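Local coordinates for protein methyltransferase (Geobacter sulfurreducens PCA, PDB 3C3P) that probably transfers methyl groups from S-adenosyl-L-methionine to oxygen atoms of its substrates, as an O-methyltransferase with a Rossmann-like fold, at residues E111-V114 with G119-A122; R180-H185 with G202-Y207. All blocks are in the same frame, centred on the assembly; numbering follows the deposited sequence. Where two conformers were deposited one is given.

Contact 1: E111-V114 with G119-A122; sequences ELQV and GIAA
Gln113, on an edge strand, and Ile120, on the short helix that follows it, meet at the protein surface and show how a polar chain can pack against a branched apolar one. The path from CB outward makes this clear. CB of Gln113 points at the helix and comes within 4.4 Å of Ile120 CD1, whereas CG passes at 4.7 Å from Ile120 CG2. With the chain extended beyond CG (chi2 -161°), the amide is carried across to the isoleucine. Its carbon CD lies 3.7 Å from Ile120 CG2. Beyond it the group divides: OE1 comes to 3.6 Å from Ile120 CD1, and NE2 to 3.5 Å from Ile120 CG2. Both methyls of Ile120 stand off the same face of the amide rather than beyond one end.

The two elements open a beta-alpha-beta crossover of the Rossmann-like methyltransferase sheet: after strand 110-114 the chain enters helix 117-121 and goes on to the parallel strand 127-133, passing over strands 83-88 and 59-63. Ile120 also touches Ile87 of the neighbouring strand, while Leu112 packs on helix 91-104. Cutting Gln113 back to an alanine removes the amide, which would probably open a gap beside both methyls of Ile120 and leave that flank of the helix more exposed to solvent. Farther along the strand, the backbone O of Val114 passes 4.4 Å from Ile120 CD1, a loose approach without a hydrogen bond.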
# COMPACT_ATOMS: atom_id res chain seq x y z
N GLU A 111 20.12 -12.66 -3.82
CA GLU A 111 20.60 -14.03 -3.62
C GLU A 111 19.59 -14.94 -4.28
O GLU A 111 18.42 -14.95 -3.90
CB GLU A 111 20.74 -14.38 -2.13
CG GLU A 111 21.13 -15.86 -1.92
CD GLU A 111 21.05 -16.35 -0.48
OE1 GLU A 111 21.03 -15.54 0.48
OE2 GLU A 111 21.03 -17.59 -0.33
N LEU A 112 20.03 -15.69 -5.27
CA LEU A 112 19.15 -16.59 -6.02
C LEU A 112 19.48 -18.05 -5.80
O LEU A 112 20.65 -18.46 -5.91
CB LEU A 112 19.27 -16.29 -7.52
CG LEU A 112 19.08 -14.84 -7.97
CD1 LEU A 112 19.46 -14.64 -9.44
CD2 LEU A 112 17.67 -14.45 -7.75
N GLN A 113 18.46 -18.84 -5.53
CA GLN A 113 18.64 -20.28 -5.28
C GLN A 113 17.64 -21.17 -5.98
O GLN A 113 16.46 -20.86 -6.07
CB GLN A 113 18.48 -20.61 -3.78
CG GLN A 113 19.23 -19.74 -2.81
CD GLN A 113 19.38 -20.42 -1.48
OE1 GLN A 113 19.63 -21.63 -1.42
NE2 GLN A 113 19.29 -19.65 -0.40
N VAL A 114 18.15 -22.28 -6.48
CA VAL A 114 17.36 -23.31 -7.13
C VAL A 114 17.12 -24.31 -6.02
O VAL A 114 18.06 -24.81 -5.42
CB VAL A 114 18.11 -23.97 -8.33
CG1 VAL A 114 17.40 -25.25 -8.80
CG2 VAL A 114 18.28 -22.97 -9.48
N GLY A 119 11.24 -24.74 2.08
CA GLY A 119 12.30 -25.48 2.76
C GLY A 119 13.49 -24.57 3.01
O GLY A 119 14.05 -24.53 4.10
N ILE A 120 13.86 -23.82 1.98
CA ILE A 120 14.99 -22.90 2.04
C ILE A 120 14.64 -21.59 2.76
O ILE A 120 15.42 -21.07 3.56
CB ILE A 120 15.56 -22.63 0.62
CG1 ILE A 120 16.19 -23.94 0.09
CG2 ILE A 120 16.56 -21.49 0.65
CD1 ILE A 120 16.75 -23.85 -1.30
N ALA A 121 13.43 -21.09 2.49
CA ALA A 121 12.97 -19.82 3.09
C ALA A 121 12.92 -19.94 4.61
O ALA A 121 13.25 -19.01 5.36
CB ALA A 121 11.59 -19.44 2.54
N ALA A 122 12.55 -21.13 5.05
CA ALA A 122 12.42 -21.42 6.47
C ALA A 122 13.74 -21.23 7.24
O ALA A 122 13.73 -21.13 8.47
CB ALA A 122 11.87 -22.83 6.69

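Contact 2: R180-H185 with G202-Y207; sequences REFNHH and GVLLGY
This is a buried helix-on-sheet contact, made where helix 181-186 lies against strand 203-208 in the C-terminal part of the fold, and a single leucine methyl carries most of it. Leu204 points from the strand to the helix, and its CG, anti to the backbone N (chi1 176°), reaches across so that CD2 meets two consecutive helix residues. Leu204 CD2 lies 3.5 Å from Phe182 CD2, and it is 3.9 Å from Phe182 CE2, so that it meets one flank of the ring at an oblique angle. The two side chains cross at about a right angle. The same methyl also receives the side-chain amide oxygen of Asn183, with OD1 at 3.4 Å from Leu204 CD2.

Strand 203-208 is the antiparallel element of the methyltransferase sheet, inserted between strands 154-159 and 192-197, and with the latter it forms a C-terminal hairpin. Leu204 accordingly also packs on Ala158 and on Thr194 and Ile196 of the flanking strands, and Phe182 reaches Leu156. Leu205 instead meets Leu51 of helix 42-55, as well as Leu50 of the second subunit.

The amide of Asn183 has two roles. While OD1 leans on the leucine, ND2 is hydrogen-bonded to the backbone O of Ala161 and to the hydroxyl of Tyr13 of the second subunit, and these bonds would fix the rotation of the group. Although the CB of Asn183 does not aim at the strand, its amide oxygen swings closer to it, and the backbones keep a CA separation of 7.2 Å from Asn183 to Leu204.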
# COMPACT_ATOMS: atom_id res chain seq x y z
N ARG A 180 -10.18 -16.25 -1.81
CA ARG A 180 -9.83 -17.57 -1.22
C ARG A 180 -9.46 -17.64 0.26
O ARG A 180 -9.39 -16.66 0.95
CB ARG A 180 -8.79 -18.41 -2.00
CG ARG A 180 -9.44 -19.53 -2.78
CD ARG A 180 -8.47 -20.70 -2.93
NE ARG A 180 -9.16 -21.94 -3.28
CZ ARG A 180 -9.21 -22.48 -4.49
NH1 ARG A 180 -8.56 -21.92 -5.50
NH2 ARG A 180 -9.88 -23.60 -4.68
N GLU A 181 -9.25 -18.87 0.66
CA GLU A 181 -9.00 -19.29 2.06
C GLU A 181 -8.06 -18.47 2.92
O GLU A 181 -8.38 -18.19 4.07
CB GLU A 181 -8.60 -20.78 2.17
CG GLU A 181 -9.03 -21.34 3.52
CD GLU A 181 -8.33 -22.61 3.92
OE1 GLU A 181 -7.09 -22.53 4.08
OE2 GLU A 181 -9.01 -23.66 4.14
N PHE A 182 -6.93 -18.10 2.37
CA PHE A 182 -5.94 -17.36 3.18
C PHE A 182 -6.53 -16.03 3.65
O PHE A 182 -6.22 -15.55 4.75
CB PHE A 182 -4.62 -17.21 2.43
CG PHE A 182 -3.52 -16.65 3.27
CD1 PHE A 182 -3.32 -17.14 4.55
CD2 PHE A 182 -2.64 -15.75 2.76
CE1 PHE A 182 -2.28 -16.63 5.35
CE2 PHE A 182 -1.62 -15.26 3.55
CZ PHE A 182 -1.44 -15.70 4.84
N ASN A 183 -7.40 -15.46 2.83
CA ASN A 183 -8.04 -14.21 3.19
C ASN A 183 -8.82 -14.36 4.50
O ASN A 183 -8.76 -13.52 5.39
CB ASN A 183 -9.05 -13.76 2.12
CG ASN A 183 -8.42 -13.51 0.78
OD1 ASN A 183 -7.21 -13.30 0.68
ND2 ASN A 183 -9.24 -13.50 -0.27
N HIS A 184 -9.53 -15.48 4.60
CA HIS A 184 -10.40 -15.76 5.77
C HIS A 184 -9.58 -16.06 6.99
O HIS A 184 -9.95 -15.70 8.10
CB HIS A 184 -11.39 -16.86 5.46
CG HIS A 184 -12.30 -16.50 4.34
ND1 HIS A 184 -13.61 -16.11 4.54
CD2 HIS A 184 -12.07 -16.39 3.01
CE1 HIS A 184 -14.16 -15.84 3.37
NE2 HIS A 184 -13.24 -15.98 2.43
N HIS A 185 -8.45 -16.71 6.75
CA HIS A 185 -7.53 -17.04 7.84
C HIS A 185 -6.84 -15.80 8.40
O HIS A 185 -6.97 -15.45 9.57
CB HIS A 185 -6.43 -17.96 7.34
CG HIS A 185 -5.38 -18.27 8.38
ND1 HIS A 185 -5.56 -19.24 9.34
CD2 HIS A 185 -4.17 -17.73 8.61
CE1 HIS A 185 -4.49 -19.30 10.11
NE2 HIS A 185 -3.63 -18.38 9.70
N GLY A 202 -5.83 -9.17 -7.12
CA GLY A 202 -6.06 -8.92 -5.69
C GLY A 202 -4.77 -9.16 -4.93
O GLY A 202 -4.07 -10.12 -5.18
N VAL A 203 -4.48 -8.25 -4.03
CA VAL A 203 -3.27 -8.32 -3.22
C VAL A 203 -3.61 -8.22 -1.73
O VAL A 203 -4.14 -7.23 -1.26
CB VAL A 203 -2.23 -7.21 -3.60
CG1 VAL A 203 -0.95 -7.36 -2.74
CG2 VAL A 203 -1.89 -7.26 -5.12
N LEU A 204 -3.29 -9.29 -1.00
CA LEU A 204 -3.53 -9.35 0.43
C LEU A 204 -2.29 -8.83 1.14
O LEU A 204 -1.16 -9.27 0.88
CB LEU A 204 -3.83 -10.79 0.86
CG LEU A 204 -4.04 -11.20 2.32
CD1 LEU A 204 -5.20 -10.47 3.00
CD2 LEU A 204 -4.32 -12.72 2.36
N LEU A 205 -2.51 -7.87 2.02
CA LEU A 205 -1.43 -7.26 2.79
C LEU A 205 -1.67 -7.52 4.26
O LEU A 205 -2.77 -7.28 4.78
CB LEU A 205 -1.37 -5.75 2.52
CG LEU A 205 -1.21 -5.27 1.08
CD1 LEU A 205 -1.35 -3.73 0.94
CD2 LEU A 205 0.11 -5.75 0.53
N GLY A 206 -0.63 -8.03 4.90
CA GLY A 206 -0.66 -8.31 6.35
C GLY A 206 0.53 -7.71 7.07
O GLY A 206 1.68 -8.10 6.84
N TYR A 207 0.25 -6.77 7.96
CA TYR A 207 1.27 -6.12 8.77
C TYR A 207 1.33 -6.81 10.12
O TYR A 207 0.32 -6.92 10.80
CB TYR A 207 0.95 -4.65 8.95
CG TYR A 207 1.90 -3.87 9.81
CD1 TYR A 207 3.05 -3.31 9.26
CD2 TYR A 207 1.66 -3.67 11.16
CE1 TYR A 207 3.93 -2.60 10.03
CE2 TYR A 207 2.52 -2.96 11.92
CZ TYR A 207 3.65 -2.41 11.35
OH TYR A 207 4.51 -1.69 12.11

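In the fold
Both contacts set a helix beside a strand of one mixed sheet, yet they share no element and do not touch: their centres are about 23 Å apart and their nearest atoms about 14 Å. Contact 1 belongs to an outermost strand in the parallel part and lies at the surface; contact 2 involves the antiparallel strand next to the other outermost one and is buried. Contact 1 lays a whole amide beside two isoleucine methyls, contact 2 only an amide oxygen on one leucine methyl; neither has a hydrogen bond across it. In contact 1 Gln113 gives most of the strand's share, whereas in contact 2 an aromatic ring shares the work and the amide is tied into the dimer interface.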